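Local coordinates for uncharacterized protein lp_1913 (Lactobacillus plantarum, PDB 3FLH) that is of unknown function but has the fold of a rhodanese-like domain, a family that includes sulfurtransferases and related phosphatases, at residues L13-I17 against Y101-G105; H19-L23 against W110-L115; Y33-R39 against K72-D78. All coordinates share one frame; numbering follows the deposited sequence.

Interaction 1 (L13-I17 against Y101-G105); sequences LSLYI and YELAG
Tyr101 opens the contact by laying the rim of its ring against the turn that leads into the edge strand 16-17: CE1 comes to 3.2 Å from Ser14 O, which lies in the plane of the ring. CG stands anti to the carbonyl carbon (chi1 -63°), which directs the ring back along the Leu13 to Tyr16 beta turn, while Tyr101 CB packs on Ile17 CB at 3.7 Å. Lys5 of the third subunit also packs on Tyr101. Glu102 brings the backbone into parallel register. Its N donates to Leu15 O at 2.8 Å, and its O receives Ile17 N at 3.0 Å. Its extended side chain runs alongside Tyr16, pointing the same way, with OE2 3.9 Å from Tyr16 CE2 and the carboxylate turned 43° from the ring. The hydroxyl of Tyr16 finds its hydrogen bonds elsewhere, with Tyr12 and Lys87. Leu103, paired with Ile17, turns to the other face, the one that carries Ile17, and reaches Val75 and His19. Ala104 closes the ladder with a nearly straight bond from its N to Ile17 O, 3.1 Å long, and its CA sits 3.9 Å from Tyr16 CD2. Three backbone bonds, backed by CA-H...O contacts, thus fasten the short outermost strand of this chain to 99-103, and the side chains add mainly apolar packing, with no charged pair between the two segments.

Interaction 2 (H19-L23 against W110-L115); sequences HHTVL and WKGMQL
A helix-to-helix seam on one side of the parallel sheet joins the start of helix 19-27 to the Schellman motif that ends helix 106-112, and it is made mostly by side chains, without a hydrogen bond between the segments. His19 stands at its middle. Its ring rises between the backbone N and carbonyl carbon (chi1 74°), which carries the imidazole toward the selenium of Met113, a selenomethionine. SE lies 3.1 Å from His19 NE2 and approaches the ring obliquely, 36° off its normal, and the two side chains cross at about a right angle. Nearer the backbone, His19 CB rests 3.9 Å from Trp110 CZ3, and Leu115 CD2 packs 3.7 Å from His19 ND1, a nitrogen buried here without a polar partner in the model. An alanine in place of His19 would probably leave the selenium of Met113 and Leu115 CD2 without the ring they pack on, opening a gap between them and helix 19-27, while the CB contact with Trp110 could stay.

One turn on, Leu23 brings CD1 to 3.5 Å from Leu115 CG, and Val22 sets CG1 against Trp110 CH2 at 4.1 Å. Leu115 can serve two partners because the chain reverses at Gln114, whose positive phi marks the C-prime position: Leu115 N then bonds back to Trp110 O at 3.1 Å. The same oxygen also accepts Met113 N. This fold-back also seats Leu115 CB over one face of the indole, 3.1 Å above its plane and offset toward the rim, while NE1 donates to Pro116 O.

Beneath the seam lies the sheet: Val22 packs on Val35 of strand 33-37, His19 and Trp110 both rest on Leu103 of strand 99-103, and Ile50 and Leu117 add contacts from loops around the indole.

Interaction 3 (Y33-R39 against K72-D78); sequences YVVLDVR and KTYVVYD
Tyr77, Val34 and Leu36 bury much of the surface where the parallel strands 33-37 and 73-77 lie side by side in the middle of the sheet. Tyr77 gives up the largest area. Its CG stands between the backbone N and carbonyl carbon (chi1 74°), swinging the ring across to the neighbouring strand, where Asp37 CA sits over one face, 4.0 Å from the centroid, and Val35 CG1 meets the edge in plane, 3.3 Å from Tyr77 CE2. The hydroxyl reaches Asp37 OD2 at 2.6 Å, a bond of weak geometry, and also bonds to Ile50 N. Val34 lies alongside Tyr74, pointing the same way, with CB 3.4 Å from Tyr74 CE1, and leans its CG2 on Lys72 CB. Leu36, on that same face, sets CD1 3.8 Å from Tyr74 CD1.

Between the two layers of side chains the backbones pair from Val34 N to Val38 N; the straightest rung, Leu36 N to Val75 O, is 2.7 Å long, while Tyr77 N to Leu36 O is weak. At the strand end, Asp37 OD1 accepts Arg39 N in an Asx turn. Arg39 grips the carboxylate side-on, NE to OD1 at 2.9 Å in the guanidinium plane and NH2 to OD2, and its NH1 pairs with Asp48. A backbone ladder flanked largely by apolar and aromatic side chains ends in a buried polar cluster, in which Arg39 is likely to offset the charge of Asp37 and so stabilise it as a carboxylate, with the Tyr77 hydroxyl held beside it.

Interactions 1 and 3 belong to one parallel sheet, coupled through strands 99-103 and 73-77 by the bonds Tyr101 N to Tyr74 O and Leu103 N to Val76 O. Interaction 3 is its buried centre, with a long backbone ladder and a salt-bridged end; interaction 1, partly buried, secures a short strand at the margin, with three backbone bonds and other subunits nearby. Interaction 2, also partly buried, lies further out, between two helices that follow strands 16-17 and 99-103, and relies on packing, chiefly of side chains, with no backbone ladder. Leu103 and Val22 join it to the sheet. Ile17 in turn packs on Val75 and Tyr33, drawing all three contacts onto one apolar layer.

Interaction 1 (L13-I17 against Y101-G105)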
# COMPACT_ATOMS: atom_id res chain seq x y z
N LEU B 13 -6.72 5.60 -6.93
CA LEU B 13 -7.95 4.90 -6.60
C LEU B 13 -8.55 4.21 -7.82
O LEU B 13 -9.23 3.19 -7.69
CB LEU B 13 -8.97 5.86 -5.97
CG LEU B 13 -8.66 6.29 -4.53
CD1 LEU B 13 -9.63 7.36 -4.07
CD2 LEU B 13 -8.72 5.07 -3.62
N SER B 14 -8.30 4.75 -9.01
CA SER B 14 -8.84 4.15 -10.24
C SER B 14 -8.22 2.78 -10.50
O SER B 14 -8.66 2.06 -11.40
CB SER B 14 -8.57 5.06 -11.45
OG SER B 14 -7.21 5.03 -11.81
N LEU B 15 -7.19 2.44 -9.73
CA LEU B 15 -6.51 1.16 -9.89
C LEU B 15 -7.22 0.06 -9.10
O LEU B 15 -7.03 -1.12 -9.37
CB LEU B 15 -5.07 1.26 -9.38
CG LEU B 15 -4.14 2.27 -10.04
CD1 LEU B 15 -2.84 2.34 -9.26
CD2 LEU B 15 -3.88 1.87 -11.50
N TYR B 16 -8.04 0.46 -8.14
CA TYR B 16 -8.74 -0.50 -7.29
C TYR B 16 -10.24 -0.64 -7.53
O TYR B 16 -10.88 0.23 -8.13
CB TYR B 16 -8.54 -0.15 -5.81
CG TYR B 16 -7.12 -0.23 -5.31
CD1 TYR B 16 -6.22 0.81 -5.54
CD2 TYR B 16 -6.68 -1.33 -4.57
CE1 TYR B 16 -4.92 0.76 -5.04
CE2 TYR B 16 -5.38 -1.39 -4.07
CZ TYR B 16 -4.50 -0.34 -4.31
OH TYR B 16 -3.22 -0.40 -3.82
N ILE B 17 -10.78 -1.75 -7.04
CA ILE B 17 -12.20 -2.02 -7.14
C ILE B 17 -12.65 -2.46 -5.74
O ILE B 17 -11.96 -3.21 -5.05
CB ILE B 17 -12.51 -3.12 -8.20
CG1 ILE B 17 -14.03 -3.22 -8.41
CG2 ILE B 17 -11.93 -4.45 -7.77
CD1 ILE B 17 -14.43 -4.15 -9.55
N TYR B 101 -8.44 -4.35 -12.37
CA TYR B 101 -8.37 -3.60 -11.13
C TYR B 101 -7.79 -4.52 -10.06
O TYR B 101 -7.84 -5.74 -10.20
CB TYR B 101 -9.77 -3.16 -10.68
CG TYR B 101 -10.48 -2.22 -11.64
CD1 TYR B 101 -10.21 -0.85 -11.64
CD2 TYR B 101 -11.41 -2.71 -12.56
CE1 TYR B 101 -10.84 0.01 -12.53
CE2 TYR B 101 -12.05 -1.86 -13.47
CZ TYR B 101 -11.75 -0.50 -13.45
OH TYR B 101 -12.35 0.35 -14.36
N GLU B 102 -7.24 -3.93 -9.01
CA GLU B 102 -6.71 -4.71 -7.91
C GLU B 102 -7.84 -4.72 -6.86
O GLU B 102 -8.53 -3.70 -6.70
CB GLU B 102 -5.47 -4.05 -7.32
CG GLU B 102 -4.73 -5.00 -6.40
CD GLU B 102 -3.50 -4.39 -5.75
OE1 GLU B 102 -2.72 -3.70 -6.44
OE2 GLU B 102 -3.32 -4.65 -4.54
N LEU B 103 -8.04 -5.84 -6.18
CA LEU B 103 -9.08 -5.92 -5.15
C LEU B 103 -8.65 -5.17 -3.90
O LEU B 103 -7.61 -5.49 -3.32
CB LEU B 103 -9.37 -7.39 -4.77
CG LEU B 103 -10.26 -7.65 -3.54
CD1 LEU B 103 -11.67 -7.13 -3.83
CD2 LEU B 103 -10.32 -9.15 -3.22
N ALA B 104 -9.43 -4.18 -3.47
CA ALA B 104 -9.11 -3.41 -2.27
C ALA B 104 -9.20 -4.34 -1.06
O ALA B 104 -10.19 -5.05 -0.90
CB ALA B 104 -10.10 -2.26 -2.10
N GLY B 105 -8.18 -4.34 -0.21
CA GLY B 105 -8.20 -5.21 0.96
C GLY B 105 -7.53 -6.55 0.73
O GLY B 105 -7.12 -7.22 1.68

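Interaction 2 (H19-L23 against W110-L115)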
# COMPACT_ATOMS: atom_id res chain seq x y z
N HIS B 19 -14.69 -4.29 -2.75
CA HIS B 19 -15.13 -5.66 -2.54
C HIS B 19 -16.65 -5.77 -2.66
O HIS B 19 -17.17 -6.82 -3.05
CB HIS B 19 -14.65 -6.15 -1.16
CG HIS B 19 -15.42 -5.58 -0.01
ND1 HIS B 19 -16.73 -5.91 0.25
CD2 HIS B 19 -15.06 -4.71 0.96
CE1 HIS B 19 -17.15 -5.27 1.33
NE2 HIS B 19 -16.15 -4.53 1.78
N HIS B 20 -17.34 -4.69 -2.34
CA HIS B 20 -18.80 -4.63 -2.43
C HIS B 20 -19.25 -4.80 -3.88
O HIS B 20 -20.24 -5.47 -4.17
CB HIS B 20 -19.30 -3.29 -1.88
CG HIS B 20 -20.79 -3.12 -1.95
ND1 HIS B 20 -21.66 -3.92 -1.23
CD2 HIS B 20 -21.55 -2.25 -2.65
CE1 HIS B 20 -22.90 -3.55 -1.50
NE2 HIS B 20 -22.86 -2.54 -2.35
N THR B 21 -18.51 -4.17 -4.79
CA THR B 21 -18.81 -4.24 -6.21
C THR B 21 -18.58 -5.66 -6.73
O THR B 21 -19.35 -6.17 -7.53
CB THR B 21 -17.92 -3.28 -7.02
OG1 THR B 21 -18.02 -1.96 -6.47
CG2 THR B 21 -18.35 -3.25 -8.48
N VAL B 22 -17.49 -6.27 -6.27
CA VAL B 22 -17.13 -7.63 -6.67
C VAL B 22 -18.12 -8.64 -6.10
O VAL B 22 -18.54 -9.59 -6.78
CB VAL B 22 -15.70 -7.99 -6.19
CG1 VAL B 22 -15.36 -9.42 -6.59
CG2 VAL B 22 -14.69 -7.02 -6.78
N LEU B 23 -18.50 -8.42 -4.85
CA LEU B 23 -19.43 -9.31 -4.17
C LEU B 23 -20.80 -9.28 -4.83
O LEU B 23 -21.36 -10.32 -5.19
CB LEU B 23 -19.52 -8.91 -2.69
CG LEU B 23 -20.03 -9.96 -1.70
CD1 LEU B 23 -19.70 -9.51 -0.29
CD2 LEU B 23 -21.52 -10.19 -1.88
N TRP B 110 -10.63 -9.59 2.51
CA TRP B 110 -11.79 -10.39 2.09
C TRP B 110 -12.18 -11.40 3.17
O TRP B 110 -13.35 -11.52 3.53
CB TRP B 110 -11.47 -11.10 0.77
CG TRP B 110 -12.63 -11.79 0.13
CD1 TRP B 110 -13.06 -13.07 0.35
CD2 TRP B 110 -13.50 -11.24 -0.87
NE1 TRP B 110 -14.14 -13.35 -0.46
CE2 TRP B 110 -14.44 -12.24 -1.21
CE3 TRP B 110 -13.58 -9.99 -1.51
CZ2 TRP B 110 -15.44 -12.04 -2.16
CZ3 TRP B 110 -14.59 -9.79 -2.46
CH2 TRP B 110 -15.50 -10.81 -2.77
N LYS B 111 -11.19 -12.13 3.69
CA LYS B 111 -11.45 -13.11 4.74
C LYS B 111 -11.88 -12.37 6.00
O LYS B 111 -12.77 -12.82 6.72
CB LYS B 111 -10.20 -13.93 5.04
CG LYS B 111 -9.81 -14.91 3.94
CD LYS B 111 -8.67 -15.78 4.40
CE LYS B 111 -8.38 -16.88 3.39
NZ LYS B 111 -7.30 -17.77 3.90
N GLY B 112 -11.24 -11.23 6.26
CA GLY B 112 -11.55 -10.43 7.43
C GLY B 112 -13.02 -10.07 7.49
O GLY B 112 -13.57 -9.88 8.57
N MSE B 113 -13.64 -9.96 6.33
CA MSE B 113 -15.06 -9.63 6.24
C MSE B 113 -15.90 -10.88 6.09
O MSE B 113 -17.11 -10.80 5.87
CB MSE B 113 -15.30 -8.70 5.07
CG MSE B 113 -15.41 -7.25 5.47
SE MSE B 113 -14.76 -6.10 4.11
CE MSE B 113 -13.18 -5.46 5.03
N GLN B 114 -15.25 -12.04 6.20
CA GLN B 114 -15.92 -13.33 6.09
C GLN B 114 -16.67 -13.46 4.76
O GLN B 114 -17.75 -14.06 4.70
CB GLN B 114 -16.87 -13.53 7.26
CG GLN B 114 -16.19 -13.54 8.63
CD GLN B 114 -15.14 -14.64 8.77
OE1 GLN B 114 -15.43 -15.81 8.55
NE2 GLN B 114 -13.92 -14.26 9.14
N LEU B 115 -16.09 -12.91 3.70
CA LEU B 115 -16.71 -12.99 2.39
C LEU B 115 -16.54 -14.41 1.81
O LEU B 115 -15.73 -15.19 2.28
CB LEU B 115 -16.11 -11.93 1.47
CG LEU B 115 -16.84 -10.57 1.46
CD1 LEU B 115 -17.34 -10.20 2.84
CD2 LEU B 115 -15.91 -9.49 0.92

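Interaction 3 (Y33-R39 against K72-D78)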
# COMPACT_ATOMS: atom_id res chain seq x y z
N TYR B 33 -17.16 -9.54 -13.73
CA TYR B 33 -15.79 -9.63 -13.23
C TYR B 33 -15.27 -11.06 -13.10
O TYR B 33 -16.02 -11.99 -12.80
CB TYR B 33 -15.69 -8.93 -11.87
CG TYR B 33 -16.15 -7.49 -11.88
CD1 TYR B 33 -15.48 -6.53 -12.63
CD2 TYR B 33 -17.28 -7.10 -11.16
CE1 TYR B 33 -15.92 -5.20 -12.66
CE2 TYR B 33 -17.73 -5.77 -11.19
CZ TYR B 33 -17.04 -4.83 -11.94
OH TYR B 33 -17.47 -3.52 -11.98
N VAL B 34 -13.97 -11.23 -13.34
CA VAL B 34 -13.30 -12.51 -13.20
C VAL B 34 -12.16 -12.23 -12.23
O VAL B 34 -11.32 -11.36 -12.48
CB VAL B 34 -12.71 -13.01 -14.55
CG1 VAL B 34 -11.92 -14.31 -14.32
CG2 VAL B 34 -13.84 -13.26 -15.54
N VAL B 35 -12.16 -12.94 -11.11
CA VAL B 35 -11.16 -12.77 -10.06
C VAL B 35 -9.95 -13.68 -10.31
O VAL B 35 -10.11 -14.88 -10.57
CB VAL B 35 -11.78 -13.10 -8.67
CG1 VAL B 35 -10.75 -12.91 -7.57
CG2 VAL B 35 -12.99 -12.22 -8.41
N LEU B 36 -8.76 -13.10 -10.24
CA LEU B 36 -7.50 -13.82 -10.44
C LEU B 36 -6.68 -13.80 -9.17
O LEU B 36 -6.32 -12.73 -8.67
CB LEU B 36 -6.66 -13.19 -11.55
CG LEU B 36 -7.33 -12.96 -12.91
CD1 LEU B 36 -6.32 -12.33 -13.87
CD2 LEU B 36 -7.84 -14.30 -13.46
N ASP B 37 -6.37 -14.99 -8.65
CA ASP B 37 -5.57 -15.13 -7.44
C ASP B 37 -4.12 -15.16 -7.94
O ASP B 37 -3.68 -16.17 -8.48
CB ASP B 37 -5.91 -16.46 -6.74
CG ASP B 37 -5.28 -16.58 -5.38
OD1 ASP B 37 -4.09 -16.23 -5.22
OD2 ASP B 37 -5.98 -17.03 -4.44
N VAL B 38 -3.40 -14.06 -7.76
CA VAL B 38 -2.02 -14.01 -8.24
C VAL B 38 -0.95 -14.36 -7.21
O VAL B 38 0.22 -14.06 -7.41
CB VAL B 38 -1.69 -12.62 -8.83
CG1 VAL B 38 -2.69 -12.28 -9.94
CG2 VAL B 38 -1.73 -11.56 -7.75
N ARG B 39 -1.36 -14.99 -6.11
CA ARG B 39 -0.41 -15.39 -5.07
C ARG B 39 0.54 -16.46 -5.63
O ARG B 39 0.24 -17.08 -6.65
CB ARG B 39 -1.15 -15.98 -3.85
CG ARG B 39 -1.99 -14.99 -3.04
CD ARG B 39 -2.72 -15.72 -1.89
NE ARG B 39 -3.66 -16.71 -2.40
CZ ARG B 39 -4.17 -17.72 -1.68
NH1 ARG B 39 -3.81 -17.87 -0.41
NH2 ARG B 39 -5.02 -18.57 -2.23
N LYS B 72 -14.05 -9.58 -20.57
CA LYS B 72 -14.22 -9.59 -19.12
C LYS B 72 -13.32 -8.59 -18.40
O LYS B 72 -12.28 -8.19 -18.92
CB LYS B 72 -13.94 -11.00 -18.58
CG LYS B 72 -14.87 -12.08 -19.10
CD LYS B 72 -16.26 -11.94 -18.50
CE LYS B 72 -17.17 -13.10 -18.93
NZ LYS B 72 -18.49 -13.04 -18.26
N THR B 73 -13.72 -8.19 -17.20
CA THR B 73 -12.90 -7.29 -16.41
C THR B 73 -12.27 -8.14 -15.32
O THR B 73 -12.95 -8.87 -14.61
CB THR B 73 -13.74 -6.15 -15.78
OG1 THR B 73 -14.24 -5.31 -16.82
CG2 THR B 73 -12.89 -5.31 -14.83
N TYR B 74 -10.95 -8.05 -15.21
CA TYR B 74 -10.23 -8.85 -14.22
C TYR B 74 -9.89 -8.12 -12.94
O TYR B 74 -9.56 -6.94 -12.95
CB TYR B 74 -8.97 -9.41 -14.89
CG TYR B 74 -9.34 -10.36 -16.00
CD1 TYR B 74 -9.62 -11.70 -15.72
CD2 TYR B 74 -9.52 -9.90 -17.30
CE1 TYR B 74 -10.07 -12.56 -16.72
CE2 TYR B 74 -9.98 -10.75 -18.31
CZ TYR B 74 -10.25 -12.08 -18.01
OH TYR B 74 -10.71 -12.92 -18.98
N VAL B 75 -9.98 -8.85 -11.83
CA VAL B 75 -9.67 -8.31 -10.51
C VAL B 75 -8.58 -9.21 -9.93
O VAL B 75 -8.78 -10.41 -9.75
CB VAL B 75 -10.92 -8.34 -9.57
CG1 VAL B 75 -10.57 -7.77 -8.21
CG2 VAL B 75 -12.06 -7.54 -10.21
N VAL B 76 -7.42 -8.63 -9.64
CA VAL B 76 -6.31 -9.41 -9.10
C VAL B 76 -6.15 -9.17 -7.60
O VAL B 76 -6.59 -8.15 -7.08
CB VAL B 76 -4.98 -9.03 -9.80
CG1 VAL B 76 -5.07 -9.29 -11.29
CG2 VAL B 76 -4.65 -7.57 -9.55
N TYR B 77 -5.52 -10.12 -6.91
CA TYR B 77 -5.26 -9.98 -5.48
C TYR B 77 -4.15 -10.90 -4.99
O TYR B 77 -3.97 -12.01 -5.49
CB TYR B 77 -6.54 -10.24 -4.67
CG TYR B 77 -6.96 -11.70 -4.59
CD1 TYR B 77 -6.34 -12.58 -3.68
CD2 TYR B 77 -7.98 -12.20 -5.40
CE1 TYR B 77 -6.74 -13.91 -3.59
CE2 TYR B 77 -8.38 -13.53 -5.32
CZ TYR B 77 -7.76 -14.37 -4.41
OH TYR B 77 -8.19 -15.67 -4.31
N ASP B 78 -3.40 -10.41 -4.00
CA ASP B 78 -2.33 -11.19 -3.40
C ASP B 78 -2.85 -11.46 -2.00
O ASP B 78 -3.98 -11.07 -1.67
CB ASP B 78 -1.02 -10.39 -3.38
CG ASP B 78 0.20 -11.24 -2.98
OD1 ASP B 78 0.09 -12.48 -2.89
OD2 ASP B 78 1.28 -10.66 -2.76